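Local atomic coordinates of Serine/threonine-protein kinase/endoribonuclease IRE1 (Saccharomyces cerevisiae, PDB entry 2BE1), a protein that senses unfolded proteins in the lumen of the endoplasmic reticulum and, once activated, splices HAC1 precursor mRNA to switch on the unfolded protein response. Residues D212-A217 against L224-L229. Residues are numbered along the deposited sequence; the frame is centred on the assembly and turned at random.
Sequences DGMCIA and LLASDL
Ala217 and Leu225 face each other as an antiparallel hydrogen-bonded pair. Leu225 N gives its hydrogen to Ala217 O at 2.8 Å. Ala217 N returns the bond to Leu225 O, again at 2.8 Å. A third bond runs from Ser227 N to Cys215 O (2.9 Å). Between these bonds Ile216 and Ala226 form a non-hydrogen-bonded pair with CA atoms 3.9 Å apart. Ile216 CG2 and Ala226 CB meet on one face of the sheet. At the far end of Ile216, CD1 lies against Leu224 CG (3.4 Å), the two side chains crossing at a slant. An alanine in place of Leu224 lacks CG and both methyls, and would probably open a gap beside Ile216 CD1, with CB alone left to meet it. Leu229 has CG anti to its backbone N (chi1 -155°), and its CD1 reaches Cys215 CB at 3.6 Å. Met214 bends at chi2 (-31°), which sets SD 4.2 Å from Ala226 CB. Asp228 OD1 accepts a hydrogen bond from Ile233 N and forms a salt bridge with Arg235, while OD2 takes Phe231 N. Residues 216-217 and 224-227 belong to a beta hairpin in the lumenal sensor domain. Strand 223-227 is the middle of three, with 234-237 on its other side. Trp236 of that strand touches Ile216, Leu224 and Ala226, while Leu13, Ile245 and Leu248 join this packing from strands 8-17 and 245-254.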
loop_
_atom_site.group_PDB
_atom_site.type_symbol
_atom_site.label_atom_id
_atom_site.label_comp_id
_atom_site.label_asym_id
_atom_site.label_seq_id
_atom_site.Cartn_x
_atom_site.Cartn_y
_atom_site.Cartn_z
ATOM N N ASP A 212 -2.914 -11.724 32.933
ATOM C CA ASP A 212 -2.449 -11.099 34.154
ATOM C C ASP A 212 -3.549 -10.405 34.906
ATOM O O ASP A 212 -4.487 -9.923 34.310
ATOM C CB ASP A 212 -1.557 -9.985 33.667
ATOM C CG ASP A 212 -0.420 -9.863 34.463
ATOM O OD1 ASP A 212 -0.562 -10.423 35.536
ATOM O OD2 ASP A 212 0.576 -9.271 34.039
ATOM N N GLY A 213 -3.449 -10.241 36.194
ATOM C CA GLY A 213 -4.384 -9.258 36.762
ATOM C C GLY A 213 -4.173 -7.843 36.180
ATOM O O GLY A 213 -5.132 -7.075 35.948
ATOM N N MET A 214 -2.886 -7.547 35.942
ATOM C CA MET A 214 -2.343 -6.246 35.514
ATOM C C MET A 214 -3.022 -5.684 34.291
ATOM O O MET A 214 -3.940 -6.287 33.698
ATOM C CB MET A 214 -0.811 -6.310 35.234
ATOM C CG MET A 214 0.118 -5.978 36.408
ATOM S SD MET A 214 -0.629 -4.772 37.555
ATOM C CE MET A 214 -1.685 -5.860 38.576
ATOM N N CYS A 215 -2.507 -4.542 33.870
ATOM C CA CYS A 215 -3.245 -3.712 32.972
ATOM C C CYS A 215 -2.507 -2.340 32.879
ATOM O O CYS A 215 -2.597 -1.499 33.795
ATOM C CB CYS A 215 -4.616 -3.605 33.617
ATOM S SG CYS A 215 -5.383 -2.173 33.102
ATOM N N ILE A 216 -1.714 -2.131 31.835
ATOM C CA ILE A 216 -0.782 -1.048 31.951
ATOM C C ILE A 216 -1.098 -0.084 30.802
ATOM O O ILE A 216 -1.644 -0.528 29.818
ATOM C CB ILE A 216 0.684 -1.508 32.005
ATOM C CG1 ILE A 216 1.260 -1.272 30.665
ATOM C CG2 ILE A 216 0.914 -2.992 32.337
ATOM C CD1 ILE A 216 2.585 -0.669 30.750
ATOM N N ALA A 217 -0.806 1.218 30.961
ATOM C CA ALA A 217 -1.161 2.277 29.999
ATOM C C ALA A 217 -0.151 3.438 30.005
ATOM O O ALA A 217 0.563 3.614 30.978
ATOM C CB ALA A 217 -2.534 2.822 30.304
ATOM N N LEU A 224 4.792 4.895 32.020
ATOM C CA LEU A 224 3.775 3.853 32.038
ATOM C C LEU A 224 3.191 3.728 33.442
ATOM O O LEU A 224 3.919 3.695 34.441
ATOM C CB LEU A 224 4.339 2.496 31.573
ATOM C CG LEU A 224 4.291 2.134 30.067
ATOM C CD1 LEU A 224 3.594 3.143 29.150
ATOM C CD2 LEU A 224 5.661 1.750 29.466
ATOM N N LEU A 225 1.868 3.669 33.507
ATOM C CA LEU A 225 1.166 3.393 34.733
ATOM C C LEU A 225 0.423 2.067 34.585
ATOM O O LEU A 225 -0.324 1.898 33.642
ATOM C CB LEU A 225 0.196 4.527 35.015
ATOM C CG LEU A 225 -0.925 4.189 35.983
ATOM C CD1 LEU A 225 -0.350 4.093 37.368
ATOM C CD2 LEU A 225 -1.968 5.289 35.975
ATOM N N ALA A 226 0.673 1.146 35.523
ATOM C CA ALA A 226 -0.002 -0.173 35.677
ATOM C C ALA A 226 -0.984 -0.135 36.805
ATOM O O ALA A 226 -0.631 0.186 37.945
ATOM C CB ALA A 226 0.982 -1.251 35.990
ATOM N N SER A 227 -2.213 -0.508 36.515
ATOM C CA SER A 227 -3.181 -0.665 37.579
ATOM C C SER A 227 -3.841 -2.061 37.587
ATOM O O SER A 227 -3.834 -2.804 36.579
ATOM C CB SER A 227 -4.225 0.408 37.421
ATOM O OG SER A 227 -4.804 0.258 36.139
ATOM N N ASP A 228 -4.428 -2.405 38.731
ATOM C CA ASP A 228 -5.134 -3.670 38.842
ATOM C C ASP A 228 -6.427 -3.586 38.092
ATOM O O ASP A 228 -6.999 -2.495 37.894
ATOM C CB ASP A 228 -5.379 -4.101 40.294
ATOM C CG ASP A 228 -6.690 -3.596 40.847
ATOM O OD1 ASP A 228 -6.868 -2.359 40.966
ATOM O OD2 ASP A 228 -7.532 -4.453 41.182
ATOM N N LEU A 229 -6.883 -4.764 37.681
ATOM C CA LEU A 229 -8.021 -4.829 36.810
ATOM C C LEU A 229 -9.350 -4.732 37.565
ATOM O O LEU A 229 -10.295 -4.045 37.109
ATOM C CB LEU A 229 -7.950 -6.061 35.945
ATOM C CG LEU A 229 -8.777 -5.707 34.725
ATOM C CD1 LEU A 229 -7.864 -5.084 33.648
ATOM C CD2 LEU A 229 -9.591 -6.904 34.204
#